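Long-range contacts in uncharacterized protein (Bacteroides ovatus CL02T12C04, PDB 6PTM), which probably acts as an exo-carrageenase of glycoside hydrolase family 42, cleaving carrageenan from the chain ends: residues I308-W319 with D362-R370; P692-R702 with G727-A738. One frame throughout, in Å; residues are numbered along the deposited sequence.

Interaction 1: residues I308-W319 with D362-R370; sequences ISEYAYEEFRKW and DFMAFNMDR. With EDO (1,2-ethanediol), chain C.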
loop_
_atom_site.group_PDB
_atom_site.type_symbol
_atom_site.label_atom_id
_atom_site.label_comp_id
_atom_site.label_asym_id
_atom_site.label_seq_id
_atom_site.Cartn_x
_atom_site.Cartn_y
_atom_site.Cartn_z
ATOM N N ILE A 308 8.096 24.725 11.375
ATOM C CA ILE A 308 9.422 24.299 10.841
ATOM C C ILE A 308 10.496 25.052 11.610
ATOM O O ILE A 308 10.178 26.056 12.206
ATOM C CB ILE A 308 9.523 24.463 9.318
ATOM C CG1 ILE A 308 9.627 25.925 8.883
ATOM C CG2 ILE A 308 8.361 23.740 8.652
ATOM C CD1 ILE A 308 9.857 26.102 7.383
ATOM N N SER A 309 11.716 24.533 11.603
ATOM C CA SER A 309 12.855 25.100 12.368
ATOM C C SER A 309 13.340 26.373 11.674
ATOM O O SER A 309 12.887 26.640 10.542
ATOM C CB SER A 309 13.951 24.121 12.491
ATOM O OG SER A 309 14.718 24.097 11.296
ATOM N N GLU A 310 14.308 27.064 12.287
ATOM C CA GLU A 310 14.959 28.262 11.688
ATOM C C GLU A 310 15.865 27.796 10.548
ATOM O O GLU A 310 15.875 28.443 9.496
ATOM C CB GLU A 310 15.628 29.078 12.794
ATOM C CG GLU A 310 14.597 29.630 13.784
ATOM C CD GLU A 310 13.573 30.543 13.134
ATOM O OE1 GLU A 310 13.988 31.568 12.579
ATOM O OE2 GLU A 310 12.389 30.187 13.077
ATOM N N TYR A 311 16.567 26.667 10.729
ATOM C CA TYR A 311 17.369 26.030 9.650
ATOM C C TYR A 311 16.440 25.774 8.454
ATOM O O TYR A 311 16.837 26.095 7.301
ATOM C CB TYR A 311 18.121 24.781 10.140
ATOM C CG TYR A 311 19.428 25.067 10.848
ATOM C CD1 TYR A 311 20.563 25.502 10.175
ATOM C CD2 TYR A 311 19.521 24.943 12.218
ATOM C CE1 TYR A 311 21.748 25.792 10.845
ATOM C CE2 TYR A 311 20.690 25.230 12.910
ATOM C CZ TYR A 311 21.813 25.651 12.222
ATOM O OH TYR A 311 22.940 25.912 12.955
ATOM N N ALA A 312 15.219 25.267 8.689
ATOM C CA ALA A 312 14.262 24.904 7.617
ATOM C C ALA A 312 13.784 26.180 6.919
ATOM O O ALA A 312 13.675 26.164 5.696
ATOM C CB ALA A 312 13.089 24.095 8.167
ATOM N N TYR A 313 13.473 27.242 7.662
ATOM C CA TYR A 313 13.005 28.513 7.065
ATOM C C TYR A 313 14.119 29.112 6.193
ATOM O O TYR A 313 13.815 29.682 5.109
ATOM C CB TYR A 313 12.500 29.486 8.129
ATOM C CG TYR A 313 11.483 30.424 7.546
ATOM C CD1 TYR A 313 10.150 30.055 7.457
ATOM C CD2 TYR A 313 11.873 31.600 6.906
ATOM C CE1 TYR A 313 9.218 30.877 6.845
ATOM C CE2 TYR A 313 10.954 32.430 6.283
ATOM C CZ TYR A 313 9.615 32.082 6.274
ATOM O OH TYR A 313 8.710 32.870 5.621
ATOM N N GLU A 314 15.382 29.006 6.632
ATOM C CA GLU A 314 16.527 29.428 5.781
ATOM C C GLU A 314 16.537 28.603 4.476
ATOM O O GLU A 314 16.761 29.184 3.396
ATOM C CB GLU A 314 17.826 29.383 6.600
ATOM C CG GLU A 314 19.053 29.845 5.821
ATOM C CD GLU A 314 18.999 31.258 5.247
ATOM O OE1 GLU A 314 18.255 32.141 5.787
ATOM O OE2 GLU A 314 19.663 31.459 4.231
ATOM N N GLU A 315 16.234 27.299 4.530
ATOM C CA GLU A 315 16.130 26.491 3.288
ATOM C C GLU A 315 14.945 26.998 2.457
ATOM O O GLU A 315 15.080 27.157 1.216
ATOM C CB GLU A 315 16.048 24.996 3.617
ATOM C CG GLU A 315 17.340 24.464 4.200
ATOM C CD GLU A 315 18.566 24.702 3.343
ATOM O OE1 GLU A 315 18.561 24.267 2.192
ATOM O OE2 GLU A 315 19.477 25.409 3.807
ATOM N N PHE A 316 13.844 27.341 3.109
ATOM C CA PHE A 316 12.668 27.938 2.425
ATOM C C PHE A 316 13.070 29.181 1.600
ATOM O O PHE A 316 12.611 29.318 0.453
ATOM C CB PHE A 316 11.555 28.239 3.437
ATOM C CG PHE A 316 10.234 28.681 2.858
ATOM C CD1 PHE A 316 9.731 28.165 1.675
ATOM C CD2 PHE A 316 9.454 29.597 3.548
ATOM C CE1 PHE A 316 8.499 28.584 1.180
ATOM C CE2 PHE A 316 8.200 29.977 3.080
ATOM C CZ PHE A 316 7.726 29.463 1.891
ATOM N N ARG A 317 13.848 30.098 2.167
ATOM C CA ARG A 317 14.290 31.341 1.450
ATOM C C ARG A 317 15.075 30.928 0.194
ATOM O O ARG A 317 14.851 31.520 -0.881
ATOM C CB ARG A 317 15.143 32.223 2.366
ATOM C CG ARG A 317 14.440 32.755 3.613
ATOM C CD ARG A 317 15.412 33.571 4.463
ATOM N NE ARG A 317 14.728 34.100 5.617
ATOM C CZ ARG A 317 14.984 33.734 6.869
ATOM N NH1 ARG A 317 15.948 32.872 7.124
ATOM N NH2 ARG A 317 14.252 34.191 7.866
ATOM N N LYS A 318 15.928 29.901 0.298
ATOM C CA LYS A 318 16.674 29.350 -0.861
ATOM C C LYS A 318 15.712 28.767 -1.898
ATOM O O LYS A 318 15.859 29.047 -3.105
ATOM C CB LYS A 318 17.686 28.331 -0.355
ATOM C CG LYS A 318 18.865 28.971 0.363
ATOM C CD LYS A 318 19.797 27.967 1.061
ATOM C CE LYS A 318 20.879 28.641 1.871
ATOM N NZ LYS A 318 21.768 27.625 2.474
ATOM N N TRP A 319 14.745 27.972 -1.471
ATOM C CA TRP A 319 13.731 27.381 -2.388
ATOM C C TRP A 319 12.951 28.526 -3.071
ATOM O O TRP A 319 12.724 28.454 -4.289
ATOM C CB TRP A 319 12.804 26.469 -1.573
ATOM C CG TRP A 319 11.758 25.778 -2.385
ATOM C CD1 TRP A 319 11.807 24.486 -2.818
ATOM C CD2 TRP A 319 10.500 26.312 -2.814
ATOM N NE1 TRP A 319 10.677 24.185 -3.506
ATOM C CE2 TRP A 319 9.860 25.286 -3.536
ATOM C CE3 TRP A 319 9.845 27.543 -2.666
ATOM C CZ2 TRP A 319 8.616 25.470 -4.131
ATOM C CZ3 TRP A 319 8.613 27.717 -3.253
ATOM C CH2 TRP A 319 8.004 26.696 -3.962
ATOM N N ASP A 362 3.487 28.019 -1.626
ATOM C CA ASP A 362 4.965 28.004 -1.553
ATOM C C ASP A 362 5.394 27.194 -0.339
ATOM O O ASP A 362 6.350 26.386 -0.472
ATOM C CB ASP A 362 5.528 29.418 -1.544
ATOM C CG ASP A 362 5.564 30.054 -2.930
ATOM O OD1 ASP A 362 5.295 29.327 -3.937
ATOM O OD2 ASP A 362 5.809 31.261 -2.994
ATOM N N PHE A 363 4.760 27.425 0.809
ATOM C CA PHE A 363 5.152 26.737 2.063
ATOM C C PHE A 363 4.973 25.213 1.879
ATOM O O PHE A 363 5.884 24.426 2.227
ATOM C CB PHE A 363 4.350 27.283 3.239
ATOM C CG PHE A 363 4.999 27.008 4.562
ATOM C CD1 PHE A 363 5.758 27.982 5.182
ATOM C CD2 PHE A 363 4.807 25.790 5.202
ATOM C CE1 PHE A 363 6.402 27.707 6.380
ATOM C CE2 PHE A 363 5.422 25.533 6.418
ATOM C CZ PHE A 363 6.225 26.491 7.002
ATOM N N MET A 364 3.832 24.793 1.324
ATOM C CA MET A 364 3.489 23.358 1.207
ATOM C C MET A 364 4.385 22.712 0.138
ATOM O O MET A 364 4.829 21.563 0.360
ATOM C CB MET A 364 2.009 23.144 0.867
ATOM C CG MET A 364 1.042 23.651 1.909
ATOM S SD MET A 364 1.568 23.361 3.594
ATOM C CE MET A 364 0.235 24.185 4.471
ATOM N N ALA A 365 4.667 23.433 -0.957
ATOM C CA ALA A 365 5.498 22.958 -2.080
ATOM C C ALA A 365 6.939 22.789 -1.580
ATOM O O ALA A 365 7.538 21.730 -1.830
ATOM C CB ALA A 365 5.398 23.940 -3.228
ATOM N N PHE A 366 7.433 23.782 -0.831
ATOM C CA PHE A 366 8.765 23.743 -0.199
ATOM C C PHE A 366 8.800 22.546 0.765
ATOM O O PHE A 366 9.796 21.804 0.759
ATOM C CB PHE A 366 9.115 25.058 0.504
ATOM C CG PHE A 366 10.196 24.863 1.544
ATOM C CD1 PHE A 366 11.495 24.582 1.158
ATOM C CD2 PHE A 366 9.916 24.883 2.896
ATOM C CE1 PHE A 366 12.481 24.340 2.099
ATOM C CE2 PHE A 366 10.909 24.658 3.843
ATOM C CZ PHE A 366 12.196 24.394 3.439
ATOM N N ASN A 367 7.756 22.369 1.589
ATOM C CA ASN A 367 7.790 21.320 2.629
ATOM C C ASN A 367 7.963 19.954 1.916
ATOM O O ASN A 367 8.770 19.111 2.372
ATOM C CB ASN A 367 6.544 21.382 3.522
ATOM C CG ASN A 367 6.680 20.603 4.822
ATOM O OD1 ASN A 367 7.767 20.541 5.383
ATOM N ND2 ASN A 367 5.590 20.029 5.313
ATOM N N MET A 368 7.243 19.733 0.821
ATOM C CA MET A 368 7.399 18.503 0.021
ATOM C C MET A 368 8.830 18.362 -0.503
ATOM O O MET A 368 9.424 17.280 -0.288
ATOM C CB MET A 368 6.435 18.494 -1.148
ATOM C CG MET A 368 5.020 18.085 -0.757
ATOM S SD MET A 368 4.075 18.148 -2.295
ATOM C CE MET A 368 2.426 17.836 -1.672
ATOM N N ASP A 369 9.346 19.409 -1.147
ATOM C CA ASP A 369 10.683 19.401 -1.788
ATOM C C ASP A 369 11.764 19.171 -0.730
ATOM O O ASP A 369 12.668 18.408 -1.026
ATOM C CB ASP A 369 10.893 20.639 -2.668
ATOM C CG ASP A 369 9.995 20.641 -3.902
ATOM O OD1 ASP A 369 9.291 19.622 -4.117
ATOM O OD2 ASP A 369 10.001 21.646 -4.649
ATOM N N ARG A 370 11.682 19.756 0.462
ATOM C CA ARG A 370 12.790 19.574 1.431
ATOM C C ARG A 370 12.687 18.178 2.038
ATOM O O ARG A 370 13.706 17.639 2.495
ATOM C CB ARG A 370 12.806 20.631 2.536
ATOM C CG ARG A 370 11.565 20.646 3.415
ATOM C CD ARG A 370 11.919 20.682 4.863
ATOM N NE ARG A 370 10.708 20.656 5.674
ATOM C CZ ARG A 370 10.699 20.694 7.006
ATOM N NH1 ARG A 370 9.540 20.657 7.643
ATOM N NH2 ARG A 370 11.835 20.812 7.688
HETATM C C1 EDO C . 6.166 20.723 -4.834
HETATM O O1 EDO C . 7.042 19.993 -5.644
HETATM C C2 EDO C . 5.079 21.315 -5.674
HETATM O O2 EDO C . 5.495 22.391 -6.488
HETATM O O HOH W 1 12.313 21.614 10.442
#
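An aromatic cluster of Phe-316, Trp-319, Phe-363 and Phe-366 joins helices 310-324 and 358-385 inside the beta-galactosidase family region; the two short helical segments cross at 106°, not far from perpendicular, with their axes 10.2 Å apart. The packing is knobs-into-holes in both directions: Phe-366 is inserted among Ala-312, Glu-315, Phe-316 and Trp-319, and Trp-319 among Asp-362, Ala-365, Phe-366 and Asp-369. The Phe-366 ring lies flat against the backbone of helix 310-324, with Phe-316 CA over its centre and a CH-pi contact from Phe-316 CB, 3.8 Å from the ring centroid; Arg-370 CG covers the opposite face. The far end of the ring, Phe-366 CZ, comes within 3.2 Å of Ala-312 O, the acceptor of the helical bond from Phe-316 N. Phe-363 turns its edge to the face of Phe-316, a T-shaped pair with centroids 5.3 Å apart, and Phe-363 CZ meets Ile-308 CD1 at 3.7 Å. Along the flank, Ile-308 CG2 and Ala-312 CB rest against the guanidinium of Arg-370, whose rotation is fixed by a side-on grip: NE and NH1 both donate to Asn-367 OD1. Arg-370 NH2 bonds Asn-259 and a water that also accepts from Ser-309 N. Asp-362, whose OD1 lies near the edge of the indole, is engaged elsewhere by Tyr-653, His-324 and Trp-334. Setting CG opposite the backbone N (chi1 -178°) carries the Trp-319 indole across helix 358-385, where Phe-366 CA makes a CH-pi contact over the face of its five-membered ring, 3.8 Å from the centroid. The ring edge then ends in a nearly straight hydrogen bond (177°) from Trp-319 NE1 to the anti side of Asp-369 OD2, 2.9 Å away, while Asp-369 OD1 accepts from O1 of a bound ethanediol.

Interaction 2: residues P692-R702 with G727-A738; sequences PMISIAETNDR and GKSDATVSMSAA. With EDO (1,2-ethanediol), chain E.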
loop_
_atom_site.group_PDB
_atom_site.type_symbol
_atom_site.label_atom_id
_atom_site.label_comp_id
_atom_site.label_asym_id
_atom_site.label_seq_id
_atom_site.Cartn_x
_atom_site.Cartn_y
_atom_site.Cartn_z
ATOM N N PRO A 692 -11.916 -5.016 -23.116
ATOM C CA PRO A 692 -11.783 -6.433 -22.816
ATOM C C PRO A 692 -12.495 -7.355 -23.829
ATOM O O PRO A 692 -13.531 -6.984 -24.383
ATOM C CB PRO A 692 -12.424 -6.551 -21.427
ATOM C CG PRO A 692 -12.298 -5.168 -20.847
ATOM C CD PRO A 692 -12.595 -4.281 -22.037
ATOM N N MET A 693 -11.946 -8.553 -24.002
ATOM C CA MET A 693 -12.467 -9.573 -24.944
ATOM C C MET A 693 -13.672 -10.294 -24.328
ATOM O O MET A 693 -14.423 -10.911 -25.091
ATOM C CB MET A 693 -11.375 -10.580 -25.296
ATOM C CG MET A 693 -10.313 -10.021 -26.216
ATOM S SD MET A 693 -11.018 -9.730 -27.860
ATOM C CE MET A 693 -11.031 -7.942 -27.871
ATOM N N ILE A 694 -13.856 -10.210 -23.011
ATOM C CA ILE A 694 -15.036 -10.720 -22.262
ATOM C C ILE A 694 -15.754 -9.466 -21.747
ATOM O O ILE A 694 -15.060 -8.561 -21.193
ATOM C CB ILE A 694 -14.638 -11.677 -21.113
ATOM C CG1 ILE A 694 -13.803 -12.885 -21.560
ATOM C CG2 ILE A 694 -15.845 -12.133 -20.324
ATOM C CD1 ILE A 694 -14.442 -13.736 -22.643
ATOM N N SER A 695 -17.076 -9.381 -21.930
ATOM C CA SER A 695 -17.915 -8.281 -21.409
ATOM C C SER A 695 -18.596 -8.746 -20.143
ATOM O O SER A 695 -19.096 -9.894 -20.115
ATOM C CB SER A 695 -18.913 -7.817 -22.408
ATOM O OG SER A 695 -18.186 -7.407 -23.539
ATOM N N ILE A 696 -18.623 -7.877 -19.143
ATOM C CA ILE A 696 -19.293 -8.173 -17.848
ATOM C C ILE A 696 -20.296 -7.070 -17.509
ATOM O O ILE A 696 -19.994 -5.886 -17.649
ATOM C CB ILE A 696 -18.269 -8.421 -16.725
ATOM C CG1 ILE A 696 -17.296 -9.527 -17.139
ATOM C CG2 ILE A 696 -18.994 -8.731 -15.435
ATOM C CD1 ILE A 696 -16.461 -10.085 -16.031
ATOM N N ALA A 697 -21.480 -7.500 -17.091
ATOM C CA ALA A 697 -22.511 -6.662 -16.459
ATOM C C ALA A 697 -22.700 -7.155 -15.023
ATOM O O ALA A 697 -22.726 -8.365 -14.778
ATOM C CB ALA A 697 -23.806 -6.752 -17.245
ATOM N N GLU A 698 -22.935 -6.228 -14.114
ATOM C CA GLU A 698 -23.182 -6.515 -12.689
ATOM C C GLU A 698 -24.559 -5.986 -12.300
ATOM O O GLU A 698 -24.816 -4.779 -12.549
ATOM C CB GLU A 698 -22.115 -5.815 -11.857
ATOM C CG GLU A 698 -22.274 -6.007 -10.368
ATOM C CD GLU A 698 -21.281 -5.206 -9.533
ATOM O OE1 GLU A 698 -20.266 -4.734 -10.103
ATOM O OE2 GLU A 698 -21.564 -5.018 -8.321
ATOM N N THR A 699 -25.351 -6.794 -11.602
ATOM C CA THR A 699 -26.570 -6.300 -10.908
ATOM C C THR A 699 -26.415 -6.536 -9.402
ATOM O O THR A 699 -25.849 -7.560 -8.990
ATOM C CB THR A 699 -27.833 -6.946 -11.492
ATOM O OG1 THR A 699 -27.695 -8.337 -11.220
ATOM C CG2 THR A 699 -28.020 -6.714 -12.974
ATOM N N ASN A 700 -26.921 -5.613 -8.592
ATOM C CA ASN A 700 -26.930 -5.737 -7.119
ATOM C C ASN A 700 -28.099 -4.871 -6.630
ATOM O O ASN A 700 -28.684 -4.135 -7.460
ATOM C CB ASN A 700 -25.527 -5.399 -6.574
ATOM C CG ASN A 700 -25.120 -3.986 -6.930
ATOM O OD1 ASN A 700 -25.941 -3.083 -6.783
ATOM N ND2 ASN A 700 -23.922 -3.767 -7.468
ATOM N N ASP A 701 -28.391 -4.901 -5.338
ATOM C CA ASP A 701 -29.513 -4.124 -4.740
ATOM C C ASP A 701 -29.103 -2.658 -4.517
ATOM O O ASP A 701 -29.884 -1.958 -3.906
ATOM C CB ASP A 701 -30.016 -4.784 -3.449
ATOM C CG ASP A 701 -28.984 -4.882 -2.325
ATOM O OD1 ASP A 701 -27.898 -4.262 -2.458
ATOM O OD2 ASP A 701 -29.270 -5.578 -1.307
ATOM N N ARG A 702 -27.941 -2.227 -5.018
ATOM C CA ARG A 702 -27.476 -0.824 -4.846
ATOM C C ARG A 702 -27.594 -0.043 -6.164
ATOM O O ARG A 702 -28.036 -0.618 -7.162
ATOM C CB ARG A 702 -26.061 -0.785 -4.258
ATOM C CG ARG A 702 -25.905 -1.634 -3.006
ATOM C CD ARG A 702 -24.502 -1.925 -2.521
ATOM N NE ARG A 702 -23.486 -1.843 -3.549
ATOM C CZ ARG A 702 -22.893 -2.861 -4.137
ATOM N NH1 ARG A 702 -23.215 -4.106 -3.829
ATOM N NH2 ARG A 702 -21.973 -2.622 -5.044
ATOM N N GLY A 727 -18.003 -4.420 -3.344
ATOM C CA GLY A 727 -19.332 -3.943 -2.911
ATOM C C GLY A 727 -19.783 -4.550 -1.584
ATOM O O GLY A 727 -19.360 -5.665 -1.216
ATOM N N LYS A 728 -20.714 -3.893 -0.909
ATOM C CA LYS A 728 -21.121 -4.305 0.448
ATOM C C LYS A 728 -22.281 -5.295 0.391
ATOM O O LYS A 728 -22.759 -5.672 1.464
ATOM C CB LYS A 728 -21.600 -3.095 1.238
ATOM C CG LYS A 728 -22.867 -2.503 0.657
ATOM C CD LYS A 728 -23.137 -1.109 1.138
ATOM C CE LYS A 728 -23.899 -1.074 2.435
ATOM N NZ LYS A 728 -24.839 0.068 2.380
ATOM N N SER A 729 -22.781 -5.665 -0.780
ATOM C CA SER A 729 -23.856 -6.696 -0.854
ATOM C C SER A 729 -23.574 -7.611 -2.036
ATOM O O SER A 729 -22.701 -7.287 -2.816
ATOM C CB SER A 729 -25.259 -6.071 -0.894
ATOM O OG SER A 729 -25.457 -5.337 -2.097
ATOM N N ASP A 730 -24.293 -8.728 -2.122
ATOM C CA ASP A 730 -24.185 -9.714 -3.223
ATOM C C ASP A 730 -24.355 -9.000 -4.572
ATOM O O ASP A 730 -25.248 -8.131 -4.752
ATOM C CB ASP A 730 -25.200 -10.851 -3.061
ATOM C CG ASP A 730 -24.971 -11.728 -1.846
ATOM O OD1 ASP A 730 -23.982 -11.515 -1.104
ATOM O OD2 ASP A 730 -25.775 -12.597 -1.640
ATOM N N ALA A 731 -23.523 -9.400 -5.514
ATOM C CA ALA A 731 -23.581 -8.949 -6.904
ATOM C C ALA A 731 -23.733 -10.190 -7.778
ATOM O O ALA A 731 -23.119 -11.216 -7.471
ATOM C CB ALA A 731 -22.318 -8.163 -7.213
ATOM N N THR A 732 -24.541 -10.090 -8.820
ATOM C CA THR A 732 -24.611 -11.086 -9.909
ATOM C C THR A 732 -23.830 -10.557 -11.108
ATOM O O THR A 732 -24.161 -9.464 -11.590
ATOM C CB THR A 732 -26.062 -11.368 -10.307
ATOM O OG1 THR A 732 -26.648 -11.985 -9.169
ATOM C CG2 THR A 732 -26.142 -12.236 -11.541
ATOM N N VAL A 733 -22.779 -11.255 -11.534
ATOM C CA VAL A 733 -22.022 -10.874 -12.757
ATOM C C VAL A 733 -22.582 -11.707 -13.899
ATOM O O VAL A 733 -22.840 -12.886 -13.719
ATOM C CB VAL A 733 -20.489 -10.999 -12.655
ATOM C CG1 VAL A 733 -19.912 -9.965 -11.700
ATOM C CG2 VAL A 733 -20.033 -12.384 -12.272
ATOM N N SER A 734 -22.703 -11.092 -15.061
ATOM C CA SER A 734 -23.104 -11.777 -16.293
ATOM C C SER A 734 -22.026 -11.544 -17.361
ATOM O O SER A 734 -21.681 -10.371 -17.628
ATOM C CB SER A 734 -24.484 -11.291 -16.699
ATOM O OG SER A 734 -24.763 -11.908 -17.916
ATOM N N MET A 735 -21.497 -12.611 -17.943
ATOM C CA MET A 735 -20.337 -12.526 -18.879
ATOM C C MET A 735 -20.749 -12.946 -20.298
ATOM O O MET A 735 -21.552 -13.863 -20.429
ATOM C CB MET A 735 -19.205 -13.441 -18.406
ATOM C CG MET A 735 -18.670 -13.097 -17.033
ATOM S SD MET A 735 -17.196 -14.105 -16.682
ATOM C CE MET A 735 -17.876 -15.739 -16.934
ATOM N N SER A 736 -20.218 -12.284 -21.316
ATOM C CA SER A 736 -20.376 -12.672 -22.733
ATOM C C SER A 736 -19.069 -12.386 -23.455
ATOM O O SER A 736 -18.278 -11.553 -22.968
ATOM C CB SER A 736 -21.528 -11.952 -23.386
ATOM O OG SER A 736 -21.251 -10.557 -23.416
ATOM N N ALA A 737 -18.848 -13.033 -24.593
ATOM C CA ALA A 737 -17.718 -12.735 -25.494
ATOM C C ALA A 737 -17.960 -11.394 -26.174
ATOM O O ALA A 737 -19.063 -11.150 -26.557
ATOM C CB ALA A 737 -17.582 -13.840 -26.503
ATOM N N ALA A 738 -16.938 -10.573 -26.355
ATOM C CA ALA A 738 -17.056 -9.307 -27.105
ATOM C C ALA A 738 -17.272 -9.665 -28.573
ATOM O O ALA A 738 -18.071 -8.984 -29.237
ATOM C CB ALA A 738 -15.821 -8.456 -26.927
HETATM C C1 EDO E . -6.956 -9.236 -23.767
HETATM O O1 EDO E . -6.298 -8.644 -22.660
HETATM C C2 EDO E . -8.283 -9.720 -23.318
HETATM O O2 EDO E . -9.178 -8.722 -22.849
HETATM O O HOH W 2 -27.241 -6.966 -3.840
#
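Arg-702, Ala-738 and Ser-695 lose the most surface where strands 694-700 and 731-737 pair antiparallel in the C-terminal beta-sandwich, 694-700 being an edge strand of its three-stranded sheet. Ser-695 forms a hydrogen-bonded pair with Ser-736: Ser-695 N reaches Ser-736 O at 2.7 Å, the return bond runs from Ser-736 N to Ser-695 O, and Ser-695 CB lies 3.7 Å from Ser-736 OG. The same two-way bonding recurs at Ala-697 with Ser-734 and Thr-699 with Thr-732. On the other face, Ile-696 and Met-735 lie side by side, CG1 to CG at 3.8 Å, and Ile-696 CG2 meets Val-733 CB; this face packs on strands 718-725, 765-772 and 707-715 of the facing sheet. Ala-738 closes one end of the pairing. Its N donates to Met-693 O at 2.8 Å, from 40° above the carbonyl plane, and Ala-738 CB also rests on that oxygen. At the other end, the Asx turn formed by Asn-700 OD1 and Arg-702 N brings Arg-702 back over the loop that leads into strand 731-737. A bend at chi3 (-24°) sets its guanidinium with one face on Gly-727 and Lys-728 N and the opposite face on Asn-700 CG, while NE bonds Asn-442. Arg-702 CD touches Lys-728 CG at 3.6 Å. In the guanidinium plane, Arg-702 NH1 donates to Ser-729 OG at 3.1 Å (158°). A leucine in place of Arg-702 would probably leave Ser-729 OG without the NH1 donor and Asn-442 without the NE donor, and open a gap between Asn-700 and Gly-727. Ser-729 OG in turn donates to Asp-701 OD1, 2.7 Å away, from above the carboxylate plane.

The two contacts share no element and lie on opposite sides of the chain's centre, their own centres about 50 Å apart and their nearest atoms about 30 Å apart. Interaction 1 is a buried helix-helix crossing within the beta-galactosidase family region, held chiefly by ring faces and edges, with a single direct hydrogen bond between its segments. Interaction 2, later in the chain, is partly buried: backbone bonds join its strands, one face, largely apolar, is turned into the sandwich, and the other carries small and hydroxylated side chains, exposed or partly exposed. Arginines serve both, Arg-370 gripping an asparagine of its own helix and Arg-702 bonding across to the partner segment.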